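Local structure of phycocyanobilin lyase subunit alpha (Nostoc sp. PCC 7120, 5N3U) at residues P15-P19 against E20-A24; Y44-E48 against S49-D53; K118-A121 against P122-K126. The protein associates with the beta subunit to form a lyase that is probably required for attaching the phycocyanobilin chromophore to the phycocyanin alpha chain. All coordinates share one frame; numbering follows the deposited sequence.

Contact 1: P15-P19 against E20-A24; sequences PQLTP and ELAIA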
ATOM      1  N   PRO A  15     -10.730  10.190  -9.058  1.00 44.93           N
ATOM      2  CA  PRO A  15     -11.763   9.846 -10.062  1.00 49.38           C
ATOM      3  C   PRO A  15     -11.409   8.513 -10.756  1.00 44.47           C
ATOM      4  O   PRO A  15     -10.227   8.158 -10.899  1.00 43.68           O
ATOM      5  CB  PRO A  15     -11.791  11.075 -11.021  1.00 47.44           C
ATOM      6  CG  PRO A  15     -10.652  11.961 -10.635  1.00 48.96           C
ATOM      7  CD  PRO A  15     -10.258  11.585  -9.211  1.00 48.39           C
ATOM      8  N   GLN A  16     -12.424   7.730 -11.066  1.00 44.30           N
ATOM      9  CA  GLN A  16     -12.194   6.439 -11.691  1.00 41.80           C
ATOM     10  C   GLN A  16     -12.058   6.751 -13.202  1.00 45.01           C
ATOM     11  O   GLN A  16     -12.928   7.391 -13.791  1.00 43.54           O
ATOM     12  CB  GLN A  16     -13.308   5.436 -11.396  1.00 48.72           C
ATOM     13  CG  GLN A  16     -12.742   4.005 -11.254  1.00 56.60           C
ATOM     14  CD  GLN A  16     -12.321   3.654  -9.814  1.00 56.76           C
ATOM     15  OE1 GLN A  16     -13.173   3.548  -8.952  1.00 62.38           O
ATOM     16  NE2 GLN A  16     -11.017   3.469  -9.559  1.00 54.84           N
ATOM     17  N   LEU A  17     -10.911   6.392 -13.770  1.00 40.54           N
ATOM     18  CA  LEU A  17     -10.553   6.775 -15.108  1.00 37.01           C
ATOM     19  C   LEU A  17     -10.342   5.573 -15.951  1.00 37.42           C
ATOM     20  O   LEU A  17     -10.121   4.476 -15.460  1.00 36.00           O
ATOM     21  CB  LEU A  17      -9.272   7.604 -15.109  1.00 34.13           C
ATOM     22  CG  LEU A  17      -9.321   8.950 -14.368  1.00 34.81           C
ATOM     23  CD1 LEU A  17      -7.961   9.583 -14.445  1.00 33.84           C
ATOM     24  CD2 LEU A  17     -10.382   9.915 -14.882  1.00 39.65           C
ATOM     25  N   THR A  18     -10.411   5.818 -17.260  1.00 41.00           N
ATOM     26  CA  THR A  18      -9.988   4.885 -18.279  1.00 44.03           C
ATOM     27  C   THR A  18      -8.934   5.680 -19.089  1.00 31.93           C
ATOM     28  O   THR A  18      -8.899   6.935 -19.029  1.00 32.16           O
ATOM     29  CB  THR A  18     -11.207   4.522 -19.192  1.00 43.87           C
ATOM     30  OG1 THR A  18     -11.644   5.708 -19.861  1.00 38.94           O
ATOM     31  CG2 THR A  18     -12.422   4.005 -18.392  1.00 45.79           C
ATOM     32  N   PRO A  19      -8.193   4.993 -19.955  1.00 33.98           N
ATOM     33  CA  PRO A  19      -7.292   5.713 -20.864  1.00 34.31           C
ATOM     34  C   PRO A  19      -7.937   6.838 -21.638  1.00 36.52           C
ATOM     35  O   PRO A  19      -7.448   7.974 -21.668  1.00 34.22           O
ATOM     36  CB  PRO A  19      -6.857   4.609 -21.818  1.00 36.80           C
ATOM     37  CG  PRO A  19      -6.841   3.370 -20.946  1.00 32.54           C
ATOM     38  CD  PRO A  19      -8.102   3.519 -20.140  1.00 34.78           C
ATOM     39  N   GLU A  20      -9.114   6.578 -22.195  1.00 38.81           N
ATOM     40  CA  GLU A  20      -9.795   7.564 -23.033  1.00 33.24           C
ATOM     41  C   GLU A  20     -10.171   8.713 -22.183  1.00 29.15           C
ATOM     42  O   GLU A  20     -10.037   9.882 -22.562  1.00 34.93           O
ATOM     43  CB  GLU A  20     -11.059   6.967 -23.765  1.00 40.72           C
ATOM     44  CG  GLU A  20     -10.842   5.514 -24.260  1.00 47.25           C
ATOM     45  CD  GLU A  20     -10.769   4.469 -23.112  1.00 52.37           C
ATOM     46  OE1 GLU A  20     -11.670   4.471 -22.249  1.00 68.74           O
ATOM     47  OE2 GLU A  20      -9.834   3.652 -23.040  1.00 52.22           O
ATOM     48  N   LEU A  21     -10.648   8.408 -20.988  1.00 30.14           N
ATOM     49  CA  LEU A  21     -11.105   9.496 -20.122  1.00 34.65           C
ATOM     50  C   LEU A  21      -9.931  10.301 -19.547  1.00 26.77           C
ATOM     51  O   LEU A  21      -9.967  11.517 -19.497  1.00 29.66           O
ATOM     52  CB  LEU A  21     -11.943   8.908 -19.011  1.00 42.09           C
ATOM     53  CG  LEU A  21     -12.805   9.842 -18.202  1.00 46.05           C
ATOM     54  CD1 LEU A  21     -13.502  10.945 -18.992  1.00 44.75           C
ATOM     55  CD2 LEU A  21     -13.771   8.909 -17.464  1.00 47.22           C
ATOM     56  N   ALA A  22      -8.867   9.593 -19.211  1.00 28.19           N
ATOM     57  CA  ALA A  22      -7.639  10.297 -18.765  1.00 27.09           C
ATOM     58  C   ALA A  22      -7.132  11.192 -19.853  1.00 28.54           C
ATOM     59  O   ALA A  22      -6.784  12.312 -19.615  1.00 30.28           O
ATOM     60  CB  ALA A  22      -6.555   9.276 -18.477  1.00 28.56           C
ATOM     61  N   ILE A  23      -7.099  10.670 -21.072  1.00 29.03           N
ATOM     62  CA  ILE A  23      -6.627  11.493 -22.188  1.00 29.85           C
ATOM     63  C   ILE A  23      -7.471  12.672 -22.361  1.00 30.77           C
ATOM     64  O   ILE A  23      -6.922  13.776 -22.444  1.00 35.57           O
ATOM     65  CB  ILE A  23      -6.502  10.741 -23.503  1.00 32.14           C
ATOM     66  CG1 ILE A  23      -5.395   9.688 -23.402  1.00 33.47           C
ATOM     67  CG2 ILE A  23      -6.126  11.696 -24.612  1.00 35.08           C
ATOM     68  CD1 ILE A  23      -5.513   8.554 -24.368  1.00 39.32           C
ATOM     69  N   ALA A  24      -8.809  12.497 -22.350  1.00 34.20           N
ATOM     70  CA  ALA A  24      -9.689  13.706 -22.432  1.00 30.99           C
ATOM     71  C   ALA A  24      -9.486  14.734 -21.326  1.00 30.19           C
ATOM     72  O   ALA A  24      -9.419  15.980 -21.526  1.00 31.07           O
ATOM     73  CB  ALA A  24     -11.137  13.257 -22.435  1.00 37.12           C
TER

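Contact 2: Y44-E48 against S49-D53; sequences YRVKE and SAAVD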
ATOM      1  N   TYR A  44      -0.318   3.973 -14.794  1.00 23.41           N
ATOM      2  CA  TYR A  44      -0.909   2.809 -15.447  1.00 27.23           C
ATOM      3  C   TYR A  44      -0.233   2.512 -16.765  1.00 30.55           C
ATOM      4  O   TYR A  44      -0.652   1.597 -17.487  1.00 30.25           O
ATOM      5  CB  TYR A  44      -2.448   3.004 -15.591  1.00 28.85           C
ATOM      6  CG  TYR A  44      -3.065   2.981 -14.230  1.00 31.28           C
ATOM      7  CD1 TYR A  44      -3.091   4.123 -13.454  1.00 37.60           C
ATOM      8  CD2 TYR A  44      -3.576   1.811 -13.700  1.00 39.16           C
ATOM      9  CE1 TYR A  44      -3.606   4.133 -12.171  1.00 40.32           C
ATOM     10  CE2 TYR A  44      -4.068   1.789 -12.390  1.00 44.92           C
ATOM     11  CZ  TYR A  44      -4.042   2.954 -11.620  1.00 47.84           C
ATOM     12  OH  TYR A  44      -4.501   3.021 -10.299  1.00 48.63           O
ATOM     13  N   ARG A  45       0.831   3.221 -17.091  1.00 29.39           N
ATOM     14  CA  ARG A  45       1.683   2.871 -18.269  1.00 30.39           C
ATOM     15  C   ARG A  45       0.806   2.689 -19.553  1.00 32.58           C
ATOM     16  O   ARG A  45       0.857   1.682 -20.211  1.00 27.75           O
ATOM     17  CB  ARG A  45       2.525   1.662 -18.012  1.00 32.41           C
ATOM     18  CG  ARG A  45       3.591   1.966 -16.970  1.00 41.25           C
ATOM     19  CD  ARG A  45       4.750   1.022 -17.130  1.00 44.79           C
ATOM     20  NE  ARG A  45       5.620   1.176 -15.970  1.00 54.18           N
ATOM     21  CZ  ARG A  45       6.869   1.640 -15.970  1.00 54.39           C
ATOM     22  NH1 ARG A  45       7.500   2.034 -17.090  1.00 51.12           N
ATOM     23  NH2 ARG A  45       7.499   1.711 -14.809  1.00 58.49           N
ATOM     24  N   VAL A  46      -0.007   3.693 -19.824  1.00 28.59           N
ATOM     25  CA  VAL A  46      -0.951   3.697 -20.904  1.00 29.63           C
ATOM     26  C   VAL A  46      -0.164   4.175 -22.071  1.00 31.74           C
ATOM     27  O   VAL A  46      -0.028   5.390 -22.306  1.00 35.15           O
ATOM     28  CB  VAL A  46      -2.055   4.667 -20.597  1.00 33.72           C
ATOM     29  CG1 VAL A  46      -3.037   4.803 -21.748  1.00 41.07           C
ATOM     30  CG2 VAL A  46      -2.808   4.214 -19.343  1.00 36.76           C
ATOM     31  N   LYS A  47       0.371   3.214 -22.796  1.00 32.06           N
ATOM     32  CA  LYS A  47       1.267   3.490 -23.920  1.00 42.87           C
ATOM     33  C   LYS A  47       0.608   3.779 -25.296  1.00 45.79           C
ATOM     34  O   LYS A  47       1.308   4.067 -26.220  1.00 46.98           O
ATOM     35  CB  LYS A  47       2.223   2.324 -24.110  1.00 45.55           C
ATOM     36  CG  LYS A  47       2.844   1.857 -22.843  1.00 45.15           C
ATOM     37  CD  LYS A  47       3.850   0.775 -23.123  1.00 50.22           C
ATOM     38  CE  LYS A  47       5.014   0.970 -22.184  1.00 58.59           C
ATOM     39  NZ  LYS A  47       5.677  -0.307 -21.863  1.00 68.99           N
ATOM     40  N   GLU A  48      -0.709   3.709 -25.416  1.00 47.03           N
ATOM     41  CA  GLU A  48      -1.422   4.172 -26.627  1.00 46.89           C
ATOM     42  C   GLU A  48      -0.862   5.436 -27.216  1.00 46.08           C
ATOM     43  O   GLU A  48      -0.581   6.437 -26.501  1.00 41.76           O
ATOM     44  CB  GLU A  48      -2.829   4.556 -26.255  1.00 50.69           C
ATOM     45  CG  GLU A  48      -3.791   3.396 -26.222  1.00 63.54           C
ATOM     46  CD  GLU A  48      -5.069   3.775 -25.511  1.00 59.89           C
ATOM     47  OE1 GLU A  48      -5.599   2.934 -24.747  1.00 61.94           O
ATOM     48  OE2 GLU A  48      -5.499   4.931 -25.699  1.00 64.55           O
ATOM     49  N   SER A  49      -0.801   5.480 -28.528  1.00 40.28           N
ATOM     50  CA  SER A  49      -0.225   6.636 -29.165  1.00 36.36           C
ATOM     51  C   SER A  49      -0.940   7.903 -28.821  1.00 30.25           C
ATOM     52  O   SER A  49      -0.287   8.954 -28.774  1.00 36.22           O
ATOM     53  CB  SER A  49      -0.114   6.445 -30.698  1.00 44.75           C
ATOM     54  OG  SER A  49      -1.442   6.296 -31.203  1.00 46.57           O
ATOM     55  N   ALA A  50      -2.261   7.907 -28.605  1.00 31.57           N
ATOM     56  CA  ALA A  50      -2.918   9.175 -28.367  1.00 32.64           C
ATOM     57  C   ALA A  50      -2.550   9.683 -26.939  1.00 32.73           C
ATOM     58  O   ALA A  50      -2.533  10.879 -26.712  1.00 31.87           O
ATOM     59  CB  ALA A  50      -4.431   9.121 -28.519  1.00 37.28           C
ATOM     60  N   ALA A  51      -2.235   8.769 -26.026  1.00 31.56           N
ATOM     61  CA  ALA A  51      -1.801   9.194 -24.670  1.00 31.93           C
ATOM     62  C   ALA A  51      -0.465   9.932 -24.799  1.00 26.69           C
ATOM     63  O   ALA A  51      -0.324  11.050 -24.349  1.00 28.46           O
ATOM     64  CB  ALA A  51      -1.690   7.981 -23.801  1.00 34.36           C
ATOM     65  N   VAL A  52       0.420   9.373 -25.590  1.00 24.62           N
ATOM     66  CA  VAL A  52       1.738   9.936 -25.824  1.00 24.63           C
ATOM     67  C   VAL A  52       1.604  11.303 -26.426  1.00 29.83           C
ATOM     68  O   VAL A  52       2.183  12.252 -25.954  1.00 23.48           O
ATOM     69  CB  VAL A  52       2.637   8.979 -26.668  1.00 23.86           C
ATOM     70  CG1 VAL A  52       3.953   9.619 -27.078  1.00 27.05           C
ATOM     71  CG2 VAL A  52       2.952   7.694 -25.965  1.00 27.68           C
ATOM     72  N   ASP A  53       0.831  11.440 -27.515  1.00 33.59           N
ATOM     73  CA  ASP A  53       0.656  12.743 -28.146  1.00 29.46           C
ATOM     74  C   ASP A  53       0.070  13.796 -27.234  1.00 25.91           C
ATOM     75  O   ASP A  53       0.509  14.940 -27.182  1.00 28.94           O
ATOM     76  CB  ASP A  53      -0.291  12.614 -29.361  1.00 37.63           C
ATOM     77  CG  ASP A  53       0.346  11.785 -30.539  1.00 44.22           C
ATOM     78  OD1 ASP A  53       1.540  11.385 -30.480  1.00 43.73           O
ATOM     79  OD2 ASP A  53      -0.379  11.492 -31.511  1.00 50.79           O
TER

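Contact 3: K118-A121 against P122-K126; sequences KTAA and PALIK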
ATOM      1  N   LYS A 118      20.080   8.708 -27.437  1.00 27.81           N
ATOM      2  CA  LYS A 118      21.309   9.442 -27.480  1.00 29.93           C
ATOM      3  C   LYS A 118      21.157  10.842 -28.071  1.00 26.58           C
ATOM      4  O   LYS A 118      22.065  11.666 -27.916  1.00 24.18           O
ATOM      5  CB  LYS A 118      22.345   8.689 -28.313  1.00 39.93           C
ATOM      6  CG  LYS A 118      23.749   9.018 -27.859  1.00 49.90           C
ATOM      7  CD  LYS A 118      24.761   8.182 -28.638  1.00 61.89           C
ATOM      8  CE  LYS A 118      26.091   8.913 -28.844  1.00 63.87           C
ATOM      9  NZ  LYS A 118      27.218   7.936 -28.723  1.00 66.88           N
ATOM     10  N   THR A 119      20.027  11.127 -28.694  1.00 24.12           N
ATOM     11  CA  THR A 119      19.814  12.481 -29.238  1.00 26.29           C
ATOM     12  C   THR A 119      19.695  13.603 -28.182  1.00 23.90           C
ATOM     13  O   THR A 119      19.959  14.762 -28.442  1.00 19.39           O
ATOM     14  CB  THR A 119      18.651  12.485 -30.181  1.00 32.15           C
ATOM     15  OG1 THR A 119      17.449  12.256 -29.499  1.00 38.79           O
ATOM     16  CG2 THR A 119      18.819  11.355 -31.175  1.00 40.13           C
ATOM     17  N   ALA A 120      19.485  13.187 -26.928  1.00 22.05           N
ATOM     18  CA  ALA A 120      19.521  14.144 -25.800  1.00 20.88           C
ATOM     19  C   ALA A 120      20.901  14.568 -25.298  1.00 20.27           C
ATOM     20  O   ALA A 120      20.986  15.407 -24.470  1.00 19.70           O
ATOM     21  CB  ALA A 120      18.740  13.564 -24.689  1.00 21.54           C
ATOM     22  N   ALA A 121      21.971  13.981 -25.769  1.00 20.15           N
ATOM     23  CA  ALA A 121      23.301  14.257 -25.201  1.00 19.01           C
ATOM     24  C   ALA A 121      23.758  15.743 -25.193  1.00 21.27           C
ATOM     25  O   ALA A 121      24.188  16.283 -24.172  1.00 19.50           O
ATOM     26  CB  ALA A 121      24.319  13.357 -25.850  1.00 19.96           C
ATOM     27  N   PRO A 122      23.638  16.438 -26.307  1.00 23.80           N
ATOM     28  CA  PRO A 122      24.074  17.810 -26.256  1.00 23.99           C
ATOM     29  C   PRO A 122      23.291  18.656 -25.237  1.00 21.86           C
ATOM     30  O   PRO A 122      23.852  19.502 -24.552  1.00 24.06           O
ATOM     31  CB  PRO A 122      23.774  18.329 -27.703  1.00 25.81           C
ATOM     32  CG  PRO A 122      23.762  17.052 -28.538  1.00 28.11           C
ATOM     33  CD  PRO A 122      23.198  16.000 -27.667  1.00 26.09           C
ATOM     34  N   ALA A 123      21.978  18.477 -25.151  1.00 21.07           N
ATOM     35  CA  ALA A 123      21.223  19.291 -24.245  1.00 23.45           C
ATOM     36  C   ALA A 123      21.537  18.926 -22.775  1.00 23.02           C
ATOM     37  O   ALA A 123      21.608  19.806 -21.908  1.00 23.16           O
ATOM     38  CB  ALA A 123      19.772  19.158 -24.507  1.00 26.68           C
ATOM     39  N   LEU A 124      21.742  17.644 -22.514  1.00 21.41           N
ATOM     40  CA  LEU A 124      22.197  17.185 -21.177  1.00 21.54           C
ATOM     41  C   LEU A 124      23.535  17.732 -20.867  1.00 21.17           C
ATOM     42  O   LEU A 124      23.749  18.195 -19.760  1.00 19.99           O
ATOM     43  CB  LEU A 124      22.214  15.691 -21.081  1.00 18.96           C
ATOM     44  CG  LEU A 124      20.790  15.106 -21.159  1.00 22.48           C
ATOM     45  CD1 LEU A 124      20.820  13.623 -21.483  1.00 20.73           C
ATOM     46  CD2 LEU A 124      20.037  15.356 -19.873  1.00 20.74           C
ATOM     47  N   ILE A 125      24.431  17.708 -21.850  1.00 21.81           N
ATOM     48  CA  ILE A 125      25.798  18.263 -21.647  1.00 22.00           C
ATOM     49  C   ILE A 125      25.837  19.737 -21.289  1.00 21.88           C
ATOM     50  O   ILE A 125      26.543  20.177 -20.400  1.00 22.83           O
ATOM     51  CB  ILE A 125      26.668  17.941 -22.843  1.00 23.01           C
ATOM     52  CG1 ILE A 125      27.049  16.450 -22.775  1.00 24.96           C
ATOM     53  CG2 ILE A 125      27.965  18.759 -22.874  1.00 25.48           C
ATOM     54  CD1 ILE A 125      27.750  15.957 -24.043  1.00 28.96           C
ATOM     55  N   LYS A 126      24.950  20.485 -21.882  1.00 23.71           N
ATOM     56  CA  LYS A 126      24.846  21.898 -21.588  1.00 24.01           C
ATOM     57  C   LYS A 126      24.474  22.150 -20.132  1.00 22.84           C
ATOM     58  O   LYS A 126      24.933  23.118 -19.514  1.00 24.16           O
ATOM     59  CB  LYS A 126      23.797  22.448 -22.566  1.00 30.26           C
ATOM     60  CG  LYS A 126      23.349  23.857 -22.319  1.00 42.82           C
ATOM     61  CD  LYS A 126      23.391  24.679 -23.605  1.00 49.54           C
ATOM     62  CE  LYS A 126      22.580  24.057 -24.699  1.00 52.14           C
ATOM     63  NZ  LYS A 126      21.813  25.142 -25.404  1.00 64.64           N
TER
HETATM   64  O   HOH W   1      20.124  17.290 -27.101  1.00 24.13           O

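Contact 1: P15-P19 against E20-A24
The extended backbone at Thr18 turns at Pro19 into helix 19-25, and the first two helical bonds run back from Ala22 N to Thr18 O at 2.7 Å and from Ile23 N to Pro19 O at 2.8 Å. Thr18 is the N-cap. Its OG1 lies between its own backbone N and carbonyl carbon (chi1 63°), which swings the hydroxyl over the first turn. There OG1 accepts from Leu21 N at 3.1 Å, a backbone N-H in the first turn of the helix, and gives its own proton to Glu20 OE1 at 2.7 Å. That oxygen is met from above the carboxylate plane, 52° out of it. Glu20 reaches back because its chain bends at chi2, and its carboxylate also lies beside the proline ring, with OE2 3.4 Å from Pro19 CD. A negative charge at this place would probably be favoured by the positive end of the helix dipole. Pro19 suits the first helical turn, since it lacks an N-H and its ring holds phi near the helical value. An alanine in place of Thr18 removes the hydroxyl, so Leu21 N is likely to lose its cap and the Glu20 carboxylate to turn more freely. On the apolar side, Leu17 CD2 meets Leu21 CG at 4.1 Å, the two chains crossing at about a right angle, while Leu17 CD1 approaches the small methyl CB of Ala22 at 4.3 Å. Leu17 and Ala22 both also pack on Trp40 of helix 31-43, where the small methyl of alanine is consistent with close packing. A side-chain hydroxyl capping the third helical residue, followed by proline and then glutamate, is a classical helix N-cap, here starting the N-terminal helix of an all-helical chain.

Contact 2: Y44-E48 against S49-D53
Glu48 and Ala51 meet at the N-terminus of helix 49-58, in the short interhelical turn of a PBS lyase HEAT-like repeat, with Glu48 at the N-cap position. The turn starts with a Schellman motif that closes helix 31-43: Arg45 is its C-prime residue, with phi at 51°, and Val46 N bonds back to Leu41 O. From there the chain passes through Val46 and Lys47 before entering the next helix. Glu48 O is the acceptor that begins it. Val52 N donates to this oxygen at 3.2 Å in a fairly straight bond, and Ala51 N adds a weak, strongly bent one at 2.9 Å. The next helical bond, from Asp53 N to Ser49 O, follows at 3.0 Å. Glu48 does not cap through its carboxylate. Its CG stands anti to the carbonyl carbon (chi1 -84°) and the chain then runs out extended, which places the carboxylate beside Pro19 and Ile23 of helix 19-25. The apolar underside of the turn is made by Val46 and Ala51. Val46 CG1 lies anti to its backbone N (chi1 176°) and touches Ala51 CB at 4.0 Å; Ala51 CB also sits 3.4 Å from Val46 O, a buried carbonyl without a polar partner. A residue as small as alanine fits so close to the turn. Farther along, Val52 CG2 rests 4.0 Å from Lys47 O and 3.8 Å from Glu48 O, so that this branch packs against the backbone of the first turn. Among its neighbours, Val46 packs on Trp40 and Leu41 of helix 31-43, and Ala51 on Ile23 of helix 19-25; Asp53, one turn into helix 49-58, forms a salt bridge with Lys88.

Contact 3: K118-A121 against P122-K126
Ala120 and Leu124 touch through methyl groups at the start of helix 121-126, Ala120 CB lying 3.8 Å from Leu124 CD1. Leu124 CG stands anti to its carbonyl carbon (chi1 -66°), which folds the leucine back along the helix so that its branch lies over the carbonyl of Ala120. That carbonyl is engaged directly too: Leu124 N donates to Ala120 O at 3.1 Å, and one residue on, Ile125 N donates to Ala121 O at 2.7 Å. Ile125 folds back in the same sense, with CG1 3.2 Å from Ala121 O. A water accepts from Ala123 N at 2.9 Å and donates to Thr119 O at 2.9 Å, linking the two where residues 118-120 lack the regular helical bonds. Pro122, which has no N-H to offer, fits the first turn, although its CD presses tightly on Ala121 CB at 3.4 Å. Farther out, Asp117 OD1 accepts from Thr119 N and probably steadies the turn leading in. Ala120 and Ala123 lie on Ile94 of helix 90-96, while Leu124 reaches Ala154 and Leu155 of helix 148-157. Small alanines facing one helix and a larger leucine wedged against another are consistent with the layered helix packing of the HEAT repeats to which both segments belong.

Overall arrangement
The three contacts follow one another along the chain, and each is the entry of a helix. Contacts 1 and 2 are neighbours, their centres about 11 Å apart, and they join directly: Pro19 CB meets Val46 CG1 at 3.8 Å, and Ile23 CD1 lies 3.7 Å from Ala51 N, so helix 19-25 rests on the turn before helix 49-58. Contact 3 stands apart, its centre about 25 Å from that of contact 2 and about 34 Å from that of contact 1; contact 2 lies in the PBS lyase HEAT-like repeat and contact 3 in the following HEAT repeats. Contacts 1 and 2 also approach the beta subunit, through Pro15 and Tyr44 respectively, whereas no other chain of the assembly touches contact 3.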